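Local coordinates for putative adhesin (Parabacteroides distasonis, PDB 3LJY), which is of uncharacterised function but, as a putative adhesin with a signal-bearing precursor, probably takes part in attachment at the bacterial cell surface, at residues 23-26 against 32-35; 172-175 against 181-184. All coordinates share one frame; numbering follows the deposited sequence.

Interaction 1 (23-26 against 32-35)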
# COMPACT_ATOMS: atom_id res chain seq x y z
N ASN A 23 13.25 -1.31 9.53
CA ASN A 23 13.03 -1.36 8.07
C ASN A 23 11.69 -2.00 7.73
O ASN A 23 11.37 -2.24 6.56
CB ASN A 23 14.15 -2.14 7.38
CG ASN A 23 14.12 -3.63 7.68
OD1 ASN A 23 13.58 -4.08 8.70
ND2 ASN A 23 14.72 -4.40 6.78
N GLU A 24 10.90 -2.25 8.75
CA GLU A 24 9.64 -2.90 8.57
C GLU A 24 8.64 -2.32 9.57
O GLU A 24 8.99 -1.94 10.69
CB GLU A 24 9.83 -4.42 8.65
CG GLU A 24 8.53 -5.20 8.66
CD GLU A 24 8.66 -6.66 8.26
OE1 GLU A 24 9.81 -7.20 8.15
OE2 GLU A 24 7.55 -7.26 8.06
N ILE A 25 7.40 -2.20 9.12
CA ILE A 25 6.30 -1.65 9.94
C ILE A 25 5.08 -2.57 9.94
O ILE A 25 4.73 -3.12 8.93
CB ILE A 25 5.92 -0.26 9.45
CG1 ILE A 25 7.14 0.66 9.58
CG2 ILE A 25 4.75 0.25 10.21
CD1 ILE A 25 6.81 2.14 9.72
N LYS A 26 4.48 -2.76 11.11
CA LYS A 26 3.19 -3.47 11.23
C LYS A 26 2.19 -2.55 11.89
O LYS A 26 2.43 -2.10 12.99
CB LYS A 26 3.34 -4.77 12.00
CG LYS A 26 3.92 -5.87 11.09
CD LYS A 26 4.56 -7.04 11.83
CE LYS A 26 5.27 -8.00 10.84
NZ LYS A 26 6.30 -8.88 11.49
N ASP A 32 -3.86 6.88 12.03
CA ASP A 32 -3.24 7.64 10.92
C ASP A 32 -1.71 7.58 11.08
O ASP A 32 -1.16 8.21 11.95
CB ASP A 32 -3.72 9.10 10.87
CG ASP A 32 -5.17 9.26 10.38
OD1 ASP A 32 -5.78 8.37 9.73
OD2 ASP A 32 -5.73 10.35 10.64
N PHE A 33 -1.04 6.83 10.22
CA PHE A 33 0.38 6.43 10.42
C PHE A 33 1.25 7.06 9.34
O PHE A 33 1.22 6.68 8.18
CB PHE A 33 0.48 4.90 10.38
CG PHE A 33 1.78 4.33 10.88
CD1 PHE A 33 2.95 4.52 10.19
CD2 PHE A 33 1.79 3.51 11.99
CE1 PHE A 33 4.12 3.98 10.64
CE2 PHE A 33 2.95 2.95 12.44
CZ PHE A 33 4.12 3.19 11.77
N ASN A 34 2.02 8.06 9.75
CA ASN A 34 2.81 8.86 8.84
C ASN A 34 4.28 8.43 8.89
O ASN A 34 4.89 8.39 9.95
CB ASN A 34 2.63 10.36 9.21
CG ASN A 34 1.24 10.87 8.83
OD1 ASN A 34 0.97 11.05 7.66
ND2 ASN A 34 0.37 11.11 9.82
N TYR A 35 4.83 8.09 7.73
CA TYR A 35 6.20 7.59 7.65
C TYR A 35 7.04 8.47 6.68
O TYR A 35 6.55 8.93 5.65
CB TYR A 35 6.23 6.09 7.27
CG TYR A 35 7.64 5.61 6.93
CD1 TYR A 35 8.50 5.17 7.92
CD2 TYR A 35 8.11 5.66 5.62
CE1 TYR A 35 9.78 4.79 7.61
CE2 TYR A 35 9.40 5.29 5.31
CZ TYR A 35 10.22 4.86 6.31
OH TYR A 35 11.51 4.50 5.98

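Interaction 2 (172-175 against 181-184)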
# COMPACT_ATOMS: atom_id res chain seq x y z
N GLY A 172 6.27 -5.69 -15.41
CA GLY A 172 5.11 -5.70 -14.53
C GLY A 172 4.35 -6.99 -14.57
O GLY A 172 4.22 -7.56 -15.61
N ASP A 173 3.87 -7.44 -13.41
CA ASP A 173 2.98 -8.59 -13.27
C ASP A 173 1.78 -8.13 -12.45
O ASP A 173 1.91 -7.88 -11.25
CB ASP A 173 3.70 -9.75 -12.54
CG ASP A 173 4.66 -10.54 -13.44
OD1 ASP A 173 4.43 -10.61 -14.66
OD2 ASP A 173 5.65 -11.11 -12.92
N TYR A 174 0.62 -8.00 -13.09
CA TYR A 174 -0.60 -7.60 -12.40
C TYR A 174 -1.55 -8.78 -12.31
O TYR A 174 -1.74 -9.50 -13.26
CB TYR A 174 -1.34 -6.49 -13.13
CG TYR A 174 -0.67 -5.15 -13.38
CD1 TYR A 174 0.52 -4.77 -12.76
CD2 TYR A 174 -1.28 -4.24 -14.24
CE1 TYR A 174 1.11 -3.49 -13.03
CE2 TYR A 174 -0.73 -3.00 -14.51
CZ TYR A 174 0.46 -2.62 -13.90
OH TYR A 174 0.95 -1.38 -14.24
N SER A 175 -2.20 -8.95 -11.17
CA SER A 175 -3.13 -10.05 -10.95
C SER A 175 -4.37 -9.58 -10.20
O SER A 175 -4.25 -8.95 -9.15
CB SER A 175 -2.43 -11.15 -10.16
OG SER A 175 -3.17 -12.34 -10.18
N ASP A 181 -10.05 -3.62 -8.58
CA ASP A 181 -9.63 -2.81 -9.73
C ASP A 181 -8.17 -2.40 -9.63
O ASP A 181 -7.68 -2.12 -8.54
CB ASP A 181 -10.45 -1.52 -9.84
CG ASP A 181 -11.91 -1.76 -10.18
OD1 ASP A 181 -12.32 -2.89 -10.52
OD2 ASP A 181 -12.66 -0.77 -10.15
N ILE A 182 -7.49 -2.39 -10.77
CA ILE A 182 -6.16 -1.82 -10.89
C ILE A 182 -6.33 -0.64 -11.84
O ILE A 182 -6.80 -0.81 -12.96
CB ILE A 182 -5.14 -2.79 -11.48
CG1 ILE A 182 -4.73 -3.81 -10.41
CG2 ILE A 182 -3.87 -2.02 -11.98
CD1 ILE A 182 -3.90 -5.03 -10.97
N HIS A 183 -5.97 0.55 -11.35
CA HIS A 183 -6.00 1.79 -12.15
C HIS A 183 -4.58 2.25 -12.41
O HIS A 183 -4.02 2.98 -11.59
CB HIS A 183 -6.78 2.89 -11.44
CG HIS A 183 -8.23 2.57 -11.28
ND1 HIS A 183 -9.11 2.61 -12.34
CD2 HIS A 183 -8.95 2.21 -10.20
CE1 HIS A 183 -10.31 2.27 -11.91
NE2 HIS A 183 -10.25 2.05 -10.62
N ALA A 184 -3.99 1.79 -13.50
CA ALA A 184 -2.58 2.05 -13.79
C ALA A 184 -2.35 2.50 -15.23
O ALA A 184 -1.32 2.14 -15.85
CB ALA A 184 -1.75 0.84 -13.47
O HOH W 1 0.23 0.13 -16.20

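Interaction 1 (23-26 against 32-35)
Ile25 and the ring of Phe33 approach from opposite directions across the interior between two strands, 24-27 and 32-37, that belong to different faces of what is probably a right-handed parallel beta-helix, consistent with the family. The contact is wholly apolar, and the isoleucine meets its partners with the ends of both branches. Its CG2 methyl lies 3.4 Å from Phe33 CZ. The other branch brings CD1 of Ile25 to 3.4 Å from Phe33 CE1, so the far end of the phenyl ring is met by two methyl carbons at once. CG of Phe33 stands anti to the backbone N (chi1 -166°), which sends the ring slantwise, both across the interior and forward along its own strand, until its far end meets Ile25. A second, lighter aromatic contact follows two residues on, where Ile25 CD1 comes within 3.9 Å of Tyr35 CD1. One methyl therefore bridges two rings that alternate residues of strand 32-37 send inward.

The polar atoms near the contact look to other partners: the Tyr35 hydroxyl is hydrogen-bonded to Ser86 OG, and the backbone of Ile25 pairs with Ala91 and Lys93. Phe33 also touches Ile67 of strand 64-69, a second aliphatic neighbour beside Ile25. Because only carbon meets carbon here, the two strands are joined through close fit and the exclusion of water, while directional bonding is supplied by their neighbours within each sheet.

Interaction 2 (172-175 against 181-184)
Ile182, the first residue of 181-184 to touch strand 172-176, meets Tyr174 with both of its branches. Its CD1 reaches the base of the tyrosine, 3.7 Å from Tyr174 CB, and lies 4.3 Å from the backbone N of Ser175. The CG2 methyl instead lies beside the ring, 4.1 Å from Tyr174 CD2. The isoleucine thus spans the tyrosine from its beta carbon to one side of its ring, the two side chains crossing at a slant. Beyond the segments, Ile182 also packs on Ile156 of strand 151-156.

His183, next in sequence, is hydrogen-bonded through ND1 to Glu203 OE1, away from this contact. Ala184 brings the chain back to the tyrosine: its CB lies 3.6 Å from Tyr174 OH, with the ring carbon CE2 of Tyr174 a little farther off. CG of Tyr174 sits anti to its own carbonyl carbon (chi1 -60°), and the ring extends so that its phenol end arrives beside the alanine. There a water links side chain to backbone. Tyr174 OH donates to it at 2.6 Å, and the water in turn donates to Ala184 O, also at 2.6 Å. The water oxygen lies in the plane of the tyrosine ring, at its edge. The hydroxyl of the buried tyrosine and the Ala184 carbonyl thereby share one solvent molecule, the polar tie in an otherwise apolar contact.

The axes of the two short segments come no nearer than 9.0 Å, and their N-to-C directions differ by 149°, so the strands run roughly antiparallel and too far apart for backbone pairing. Tyr174 also touches Ile152 and Leu192 on the neighbouring strands. Parallel sheets whose successive strands are joined by short turns, with side chains packed between the facing sheets, are typical of a right-handed parallel beta-helix, consistent with the pectate-lyase-like clan of this domain.

After strands 5-7 and 12-18 at the N terminus, strand 24-27 turns within a few residues into strand 32-37, and interaction 1 closes that short loop. The chain then passes through further strands, of which 56-61 and 64-69 form one end of the sheet that holds 24-27, and climbs through successive parallel strands before interaction 2 closes an equally short loop between strands 172-176 and 181-184. The two are in series, neither nested nor crossed. The centres of interactions 1 and 2 are about 24 Å apart. Each joins a strand of the sheet containing 24-27 and 172-176 to one in the facing set, so one pattern of interior packing recurs at separate levels of the solenoid.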